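Local coordinates for protein LigF (Sphingobium sp. SYK-6, PDB 4XT0) that cleaves beta-aryl ether bonds of lignin as a glutathione-dependent beta-etherase of the glutathione S-transferase superfamily, at residues Ser39-Glu42 with Gln43-Asp46; Cys113-Thr116 with Ile117-Phe121; Gln148-Lys151 with Trp152-Arg156. All coordinates share one frame; numbering follows the deposited sequence.

Contact 1: residues Ser39-Glu42 with Gln43-Asp46; sequences SKFE and QHSD. With GSH (glutathione), chain B.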
loop_
_atom_site.group_PDB
_atom_site.type_symbol
_atom_site.label_atom_id
_atom_site.label_comp_id
_atom_site.label_asym_id
_atom_site.label_seq_id
_atom_site.Cartn_x
_atom_site.Cartn_y
_atom_site.Cartn_z
ATOM N N SER A 39 -20.982 7.587 14.552
ATOM C CA SER A 39 -21.957 7.093 15.529
ATOM C C SER A 39 -23.332 6.892 14.881
ATOM O O SER A 39 -24.148 6.122 15.369
ATOM C CB SER A 39 -22.060 8.042 16.739
ATOM O OG SER A 39 -22.692 9.266 16.409
ATOM N N LYS A 40 -23.566 7.571 13.763
ATOM C CA LYS A 40 -24.802 7.401 13.000
ATOM C C LYS A 40 -24.575 6.630 11.699
ATOM O O LYS A 40 -25.435 6.627 10.822
ATOM C CB LYS A 40 -25.426 8.763 12.692
ATOM C CG LYS A 40 -25.844 9.528 13.936
ATOM C CD LYS A 40 -26.067 10.994 13.632
ATOM C CE LYS A 40 -26.421 11.748 14.897
ATOM N NZ LYS A 40 -26.575 13.205 14.652
ATOM N N PHE A 41 -23.416 5.984 11.589
ATOM C CA PHE A 41 -23.027 5.253 10.375
ATOM C C PHE A 41 -23.243 6.075 9.113
ATOM O O PHE A 41 -23.665 5.542 8.095
ATOM C CB PHE A 41 -23.810 3.939 10.263
ATOM C CG PHE A 41 -23.518 2.957 11.363
ATOM C CD1 PHE A 41 -24.257 2.968 12.536
ATOM C CD2 PHE A 41 -22.509 2.018 11.221
ATOM C CE1 PHE A 41 -23.990 2.063 13.552
ATOM C CE2 PHE A 41 -22.235 1.114 12.230
ATOM C CZ PHE A 41 -22.979 1.135 13.396
ATOM N N GLU A 42 -22.973 7.375 9.186
ATOM C CA GLU A 42 -23.212 8.253 8.045
ATOM C C GLU A 42 -22.334 7.883 6.851
ATOM O O GLU A 42 -22.677 8.212 5.711
ATOM C CB GLU A 42 -22.994 9.720 8.434
ATOM C CG GLU A 42 -24.179 10.305 9.201
ATOM C CD GLU A 42 -24.003 11.766 9.586
ATOM O OE1 GLU A 42 -22.928 12.353 9.307
ATOM O OE2 GLU A 42 -24.949 12.325 10.189
ATOM N N GLN A 43 -21.229 7.173 7.085
ATOM C CA GLN A 43 -20.378 6.759 5.953
ATOM C C GLN A 43 -21.123 5.733 5.099
ATOM O O GLN A 43 -20.706 5.422 3.984
ATOM C CB GLN A 43 -19.021 6.196 6.426
ATOM C CG GLN A 43 -19.059 4.823 7.095
ATOM C CD GLN A 43 -19.367 4.906 8.590
ATOM O OE1 GLN A 43 -19.987 5.863 9.052
ATOM N NE2 GLN A 43 -18.931 3.906 9.343
ATOM N N HIS A 44 -22.241 5.226 5.623
ATOM C CA HIS A 44 -23.055 4.248 4.904
ATOM C C HIS A 44 -24.374 4.852 4.450
ATOM O O HIS A 44 -25.256 4.144 3.968
ATOM C CB HIS A 44 -23.325 3.027 5.784
ATOM C CG HIS A 44 -22.080 2.341 6.248
ATOM N ND1 HIS A 44 -22.020 1.623 7.424
ATOM C CD2 HIS A 44 -20.846 2.267 5.699
ATOM C CE1 HIS A 44 -20.804 1.137 7.580
ATOM N NE2 HIS A 44 -20.067 1.516 6.546
ATOM N N SER A 45 -24.517 6.161 4.623
ATOM C CA SER A 45 -25.746 6.838 4.232
ATOM C C SER A 45 -25.818 6.878 2.713
ATOM O O SER A 45 -24.791 6.750 2.039
ATOM C CB SER A 45 -25.807 8.252 4.812
ATOM O OG SER A 45 -24.813 9.080 4.234
ATOM N N ASP A 46 -27.023 7.049 2.175
ATOM C CA ASP A 46 -27.195 7.145 0.728
ATOM C C ASP A 46 -26.552 8.418 0.181
ATOM O O ASP A 46 -26.008 8.417 -0.921
ATOM C CB ASP A 46 -28.677 7.104 0.345
ATOM C CG ASP A 46 -29.314 5.750 0.613
ATOM O OD1 ASP A 46 -28.627 4.717 0.444
ATOM O OD2 ASP A 46 -30.504 5.721 0.993
HETATM N N1 GSH B . -7.526 2.710 2.124
HETATM C CA1 GSH B . -8.478 3.700 2.649
HETATM C C1 GSH B . -7.821 5.053 2.903
HETATM O O11 GSH B . -8.453 6.078 2.732
HETATM O O12 GSH B . -6.554 5.141 3.335
HETATM C CB1 GSH B . -9.058 3.155 3.969
HETATM C CG1 GSH B . -10.166 4.097 4.431
HETATM C CD1 GSH B . -10.686 3.658 5.787
HETATM O OE1 GSH B . -10.346 2.589 6.256
HETATM N N2 GSH B . -11.524 4.468 6.464
HETATM C CA2 GSH B . -12.051 4.073 7.780
HETATM C C2 GSH B . -13.559 3.959 7.695
HETATM O O2 GSH B . -14.159 4.590 6.843
HETATM C CB2 GSH B . -11.724 5.165 8.807
HETATM S SG2 GSH B . -9.947 5.226 9.207
HETATM N N3 GSH B . -14.254 3.173 8.569
HETATM C CA3 GSH B . -15.722 3.122 8.470
HETATM C C3 GSH B . -16.261 1.809 7.944
HETATM O O31 GSH B . -17.426 1.537 8.139
HETATM O O32 GSH B . -15.478 0.950 7.261
#
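E42, F41 and Q43 bury most of the surface in this tight turn, and the carbonyl oxygen of E42 accepts two bonds. Two groups of S45 grip E42 O. The hydroxyl S45 OG lies 2.7 Å from E42 O, in the carbonyl plane and on a lone pair, whereas S45 N reaches the same oxygen from well above that plane, at 3.0 Å. With S45 OG set between its own backbone N and carbonyl carbon (chi1 67°), the hydroxyl can meet E42 O and also F48 N, which makes S45 the N-cap of helix 46-51. The carboxylate of E42 turns elsewhere, its OE1 accepting from D37 N.

One residue earlier, F41 O takes the backbone N-H of H44 at 2.9 Å, closing the 3-10 turn. The F41 side chain crosses the H44 ring at a slant, CD2 lying 3.8 Å from H44 ND1. That ND1 is hydrogen-bonded to H138 NE2, which should help fix the rotation of the imidazole.

Q43 and H44 bind glutathione. Bending of the Q43 chain at chi2 (-85°) brings NE2 to O31 of the glycyl carboxylate at 3.1 Å, with a nearly straight N-H...O angle of 177°. H44 NE2 gives O31 a weak bond only. Q43 OE1 is buried without a polar partner.

The turn links strand 32-35 of the thioredoxin-like domain to helix 46-51, and F41 leans on H138 of helix 132-142 and on W152 of helix 146-157.

Contact 2: residues Cys113-Thr116 with Ile117-Phe121; sequences CVST and IGWAF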
loop_
_atom_site.group_PDB
_atom_site.type_symbol
_atom_site.label_atom_id
_atom_site.label_comp_id
_atom_site.label_asym_id
_atom_site.label_seq_id
_atom_site.Cartn_x
_atom_site.Cartn_y
_atom_site.Cartn_z
ATOM N N CYS A 113 -2.303 -3.088 11.720
ATOM C CA CYS A 113 -2.188 -3.785 13.002
ATOM C C CYS A 113 -2.780 -2.931 14.129
ATOM O O CYS A 113 -3.478 -3.449 15.006
ATOM C CB CYS A 113 -0.734 -4.181 13.300
ATOM S SG CYS A 113 0.507 -2.874 13.235
ATOM N N VAL A 114 -2.528 -1.625 14.086
ATOM C CA VAL A 114 -3.115 -0.700 15.061
ATOM C C VAL A 114 -4.640 -0.705 14.932
ATOM O O VAL A 114 -5.361 -0.831 15.918
ATOM C CB VAL A 114 -2.578 0.739 14.863
ATOM C CG1 VAL A 114 -3.380 1.744 15.681
ATOM C CG2 VAL A 114 -1.098 0.798 15.210
ATOM N N SER A 115 -5.107 -0.593 13.693
ATOM C CA SER A 115 -6.532 -0.579 13.384
ATOM C C SER A 115 -7.243 -1.836 13.888
ATOM O O SER A 115 -8.297 -1.742 14.525
ATOM C CB SER A 115 -6.731 -0.409 11.869
ATOM O OG SER A 115 -8.073 -0.638 11.481
ATOM N N THR A 116 -6.665 -3.008 13.621
ATOM C CA THR A 116 -7.265 -4.268 14.071
ATOM C C THR A 116 -7.530 -4.261 15.572
ATOM O O THR A 116 -8.580 -4.709 16.027
ATOM C CB THR A 116 -6.386 -5.489 13.735
ATOM O OG1 THR A 116 -6.189 -5.556 12.319
ATOM C CG2 THR A 116 -7.061 -6.779 14.225
ATOM N N ILE A 117 -6.582 -3.738 16.340
ATOM C CA ILE A 117 -6.770 -3.657 17.783
ATOM C C ILE A 117 -7.897 -2.661 18.097
ATOM O O ILE A 117 -8.715 -2.900 18.984
ATOM C CB ILE A 117 -5.463 -3.266 18.496
ATOM C CG1 ILE A 117 -4.382 -4.322 18.220
ATOM C CG2 ILE A 117 -5.683 -3.121 19.990
ATOM C CD1 ILE A 117 -4.896 -5.752 18.296
ATOM N N GLY A 118 -7.949 -1.566 17.338
ATOM C CA GLY A 118 -9.027 -0.595 17.445
ATOM C C GLY A 118 -10.424 -1.155 17.196
ATOM O O GLY A 118 -11.357 -0.849 17.944
ATOM N N TRP A 119 -10.580 -1.972 16.155
ATOM C CA TRP A 119 -11.873 -2.602 15.868
ATOM C C TRP A 119 -12.301 -3.562 16.977
ATOM O O TRP A 119 -13.491 -3.694 17.277
ATOM C CB TRP A 119 -11.832 -3.350 14.529
ATOM C CG TRP A 119 -12.018 -2.458 13.332
ATOM C CD1 TRP A 119 -11.044 -1.775 12.655
ATOM C CD2 TRP A 119 -13.254 -2.144 12.676
ATOM N NE1 TRP A 119 -11.597 -1.062 11.619
ATOM C CE2 TRP A 119 -12.951 -1.271 11.610
ATOM C CE3 TRP A 119 -14.583 -2.521 12.882
ATOM C CZ2 TRP A 119 -13.931 -0.766 10.756
ATOM C CZ3 TRP A 119 -15.552 -2.019 12.033
ATOM C CH2 TRP A 119 -15.221 -1.152 10.983
ATOM N N ALA A 120 -11.330 -4.232 17.585
ATOM C CA ALA A 120 -11.622 -5.216 18.616
ATOM C C ALA A 120 -12.099 -4.554 19.910
ATOM O O ALA A 120 -13.052 -5.016 20.532
ATOM C CB ALA A 120 -10.395 -6.085 18.882
ATOM N N PHE A 121 -11.450 -3.460 20.299
ATOM C CA PHE A 121 -11.705 -2.859 21.606
ATOM C C PHE A 121 -12.288 -1.441 21.546
ATOM O O PHE A 121 -12.920 -0.989 22.504
ATOM C CB PHE A 121 -10.408 -2.825 22.418
ATOM C CG PHE A 121 -9.716 -4.152 22.524
ATOM C CD1 PHE A 121 -10.427 -5.303 22.812
ATOM C CD2 PHE A 121 -8.347 -4.249 22.330
ATOM C CE1 PHE A 121 -9.782 -6.526 22.913
ATOM C CE2 PHE A 121 -7.700 -5.464 22.423
ATOM C CZ PHE A 121 -8.416 -6.604 22.712
#
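S115 and W119 meet one helical turn apart, side chain against side chain. W119 N donates to S115 O at 2.8 Å, with a C=O...N angle of 170° that puts the donor nearly in line with the carbonyl. The same oxygen lies at the edge of the indole, near its plane, 3.3 Å from W119 CD1. S115 OG comes to the same border, 3.4 Å from W119 CD1, because the hydroxyl stands opposite its own backbone N (chi1 169°). The indole thus presents its pyrrole edge to S115, while its six-membered ring meets W152 of helix 146-157 edge-to-face.

Both segments belong to the end of the long helix 93-121 in the all-helical C-terminal domain of the GST fold, where the W119 side chain comes within about 4 Å of glutathione. T116 O accepts from A120 N at 3.2 Å, and T116 OG1 bonds back to W112 O. I117 lays CG1 3.5 Å from C113 O.

Elsewhere the fit is looser. The bond from I117 N to C113 O is weak at 3.4 Å, and the partly exposed V114 keeps its side chain turned from the following turn, meeting it through its carbonyl, which accepts from G118 N.

Contact 3: residues Gln148-Lys151 with Trp152-Arg156; sequences QQLK and WRRAR. With GSH (glutathione), chain B.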
loop_
_atom_site.group_PDB
_atom_site.type_symbol
_atom_site.label_atom_id
_atom_site.label_comp_id
_atom_site.label_asym_id
_atom_site.label_seq_id
_atom_site.Cartn_x
_atom_site.Cartn_y
_atom_site.Cartn_z
ATOM N N GLN A 148 -14.877 -5.341 5.337
ATOM C CA GLN A 148 -15.407 -4.447 6.370
ATOM C C GLN A 148 -16.664 -5.026 7.027
ATOM O O GLN A 148 -16.947 -4.741 8.190
ATOM C CB GLN A 148 -15.714 -3.060 5.786
ATOM C CG GLN A 148 -14.502 -2.361 5.164
ATOM C CD GLN A 148 -13.358 -2.193 6.151
ATOM O OE1 GLN A 148 -12.218 -2.557 5.860
ATOM N NE2 GLN A 148 -13.658 -1.628 7.323
ATOM N N GLN A 149 -17.419 -5.828 6.282
ATOM C CA GLN A 149 -18.566 -6.519 6.858
ATOM C C GLN A 149 -18.100 -7.433 7.981
ATOM O O GLN A 149 -18.717 -7.492 9.049
ATOM C CB GLN A 149 -19.315 -7.320 5.790
ATOM C CG GLN A 149 -20.151 -6.470 4.863
ATOM C CD GLN A 149 -20.564 -7.221 3.628
ATOM O OE1 GLN A 149 -19.828 -8.083 3.146
ATOM N NE2 GLN A 149 -21.749 -6.910 3.105
ATOM N N LEU A 150 -16.998 -8.131 7.731
ATOM C CA LEU A 150 -16.440 -9.068 8.692
ATOM C C LEU A 150 -15.843 -8.336 9.899
ATOM O O LEU A 150 -15.982 -8.781 11.048
ATOM C CB LEU A 150 -15.383 -9.944 8.013
ATOM C CG LEU A 150 -14.888 -11.144 8.817
ATOM C CD1 LEU A 150 -16.066 -11.870 9.461
ATOM C CD2 LEU A 150 -14.092 -12.081 7.930
ATOM N N LYS A 151 -15.189 -7.208 9.635
ATOM C CA LYS A 151 -14.626 -6.388 10.709
ATOM C C LYS A 151 -15.709 -5.884 11.670
ATOM O O LYS A 151 -15.526 -5.929 12.887
ATOM C CB LYS A 151 -13.848 -5.206 10.133
ATOM C CG LYS A 151 -12.354 -5.282 10.384
ATOM C CD LYS A 151 -11.628 -4.187 9.634
ATOM C CE LYS A 151 -11.448 -4.539 8.165
ATOM N NZ LYS A 151 -10.300 -5.465 7.930
ATOM N N TRP A 152 -16.828 -5.412 11.123
ATOM C CA TRP A 152 -17.949 -4.952 11.943
ATOM C C TRP A 152 -18.504 -6.095 12.802
ATOM O O TRP A 152 -18.790 -5.902 13.987
ATOM C CB TRP A 152 -19.065 -4.345 11.069
ATOM C CG TRP A 152 -18.849 -2.889 10.747
ATOM C CD1 TRP A 152 -18.534 -2.350 9.525
ATOM C CD2 TRP A 152 -18.894 -1.792 11.669
ATOM N NE1 TRP A 152 -18.390 -0.985 9.631
ATOM C CE2 TRP A 152 -18.603 -0.617 10.937
ATOM C CE3 TRP A 152 -19.147 -1.687 13.042
ATOM C CZ2 TRP A 152 -18.567 0.645 11.535
ATOM C CZ3 TRP A 152 -19.110 -0.429 13.635
ATOM C CH2 TRP A 152 -18.823 0.718 12.880
ATOM N N ARG A 153 -18.640 -7.278 12.202
ATOM C CA ARG A 153 -19.140 -8.458 12.911
ATOM C C ARG A 153 -18.228 -8.842 14.070
ATOM O O ARG A 153 -18.694 -9.185 15.155
ATOM C CB ARG A 153 -19.288 -9.641 11.948
ATOM C CG ARG A 153 -20.399 -9.461 10.935
ATOM C CD ARG A 153 -20.656 -10.731 10.146
ATOM N NE ARG A 153 -21.844 -10.607 9.300
ATOM C CZ ARG A 153 -21.840 -10.066 8.086
ATOM N NH1 ARG A 153 -20.706 -9.603 7.580
ATOM N NH2 ARG A 153 -22.964 -9.989 7.380
ATOM N N ARG A 154 -16.925 -8.774 13.823
ATOM C CA ARG A 154 -15.923 -9.105 14.827
ATOM C C ARG A 154 -15.784 -8.001 15.882
ATOM O O ARG A 154 -15.413 -8.273 17.027
ATOM C CB ARG A 154 -14.580 -9.381 14.145
ATOM C CG ARG A 154 -14.586 -10.647 13.292
ATOM C CD ARG A 154 -13.266 -10.839 12.534
ATOM N NE ARG A 154 -13.102 -12.225 12.096
ATOM C CZ ARG A 154 -12.217 -12.637 11.193
ATOM N NH1 ARG A 154 -11.405 -11.768 10.606
ATOM N NH2 ARG A 154 -12.154 -13.921 10.866
ATOM N N ALA A 155 -16.093 -6.762 15.501
ATOM C CA ALA A 155 -16.132 -5.646 16.456
ATOM C C ALA A 155 -17.243 -5.824 17.494
ATOM O O ALA A 155 -17.070 -5.497 18.671
ATOM C CB ALA A 155 -16.313 -4.324 15.721
ATOM N N ARG A 156 -18.385 -6.337 17.044
ATOM C CA ARG A 156 -19.540 -6.543 17.913
ATOM C C ARG A 156 -19.473 -7.892 18.633
ATOM O O ARG A 156 -19.908 -8.007 19.781
ATOM C CB ARG A 156 -20.841 -6.439 17.099
ATOM C CG ARG A 156 -22.131 -6.699 17.887
ATOM C CD ARG A 156 -23.324 -6.859 16.941
ATOM N NE ARG A 156 -24.587 -7.122 17.627
ATOM C CZ ARG A 156 -25.509 -6.197 17.879
ATOM N NH1 ARG A 156 -26.631 -6.524 18.508
ATOM N NH2 ARG A 156 -25.308 -4.939 17.503
HETATM N N1 GSH B . -7.526 2.710 2.124
HETATM C CA1 GSH B . -8.478 3.700 2.649
HETATM C C1 GSH B . -7.821 5.053 2.903
HETATM O O11 GSH B . -8.453 6.078 2.732
HETATM O O12 GSH B . -6.554 5.141 3.335
HETATM C CB1 GSH B . -9.058 3.155 3.969
HETATM C CG1 GSH B . -10.166 4.097 4.431
HETATM C CD1 GSH B . -10.686 3.658 5.787
HETATM O OE1 GSH B . -10.346 2.589 6.256
HETATM N N2 GSH B . -11.524 4.468 6.464
HETATM C CA2 GSH B . -12.051 4.073 7.780
HETATM C C2 GSH B . -13.559 3.959 7.695
HETATM O O2 GSH B . -14.159 4.590 6.843
HETATM C CB2 GSH B . -11.724 5.165 8.807
HETATM S SG2 GSH B . -9.947 5.226 9.207
HETATM N N3 GSH B . -14.254 3.173 8.569
HETATM C CA3 GSH B . -15.722 3.122 8.470
HETATM C C3 GSH B . -16.261 1.809 7.944
HETATM O O31 GSH B . -17.426 1.537 8.139
HETATM O O32 GSH B . -15.478 0.950 7.261
#
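With CG anti to its carbonyl carbon (chi1 -85°), W152 carries its indole past Q148 O to glutathione, W152 CD1 lying 3.2 Å from Q148 O, and a bend at chi2 (-57°) turns the Q148 amide to the same ligand. These residues lie a turn apart on helix 146-157 of the GST C-terminal domain, a helix that supplies part of the glutathione pocket. W152 NE1 donates to O31 of the glycyl carboxylate at 3.1 Å, the oxygen lying at the indole edge and in the ring plane. Q148 NE2 reaches the other oxygen, O32, only weakly at 3.2 Å.

The i to i+4 backbone bonds run on regularly, as from W152 N to Q148 O at 3.0 Å. Q149 and R153 run side by side, pointing the same way, their amide and guanidinium planes 72° apart. R153 NH2 forms a salt bridge with E136 of helix 132-142. On another side of the helix, L150 and R154 cross at a slant. An alanine in place of R154 would lose the flat guanidinium and is likely to uncover the L150 methyls. L150 CD2 packs by van der Waals contact on one face of the R154 guanidinium, over its centre and 3.8 Å from R154 CZ.

Overall arrangement
Contact 1 is buried and belongs to the thioredoxin-like N-terminal domain; contacts 2 and 3 are partly buried and lie on two helices of the C-terminal domain. Contacts 1 and 3 each reach O31 of glutathione, from different domains, and pack together where F41 CE2 meets W152 CH2 at 3.5 Å. Contacts 2 and 3 meet through the W119 and W152 indoles, whereas contacts 1 and 2 do not touch, their nearest atoms being about 6 Å apart. Their chemistry differs accordingly: contact 1 relies on a cap and a sharp turn, contact 2 on helical backbone bonds and an indole edge set against a serine, and contact 3 combines ligand-binding side chains with arginines, of which R153 pairs with E136.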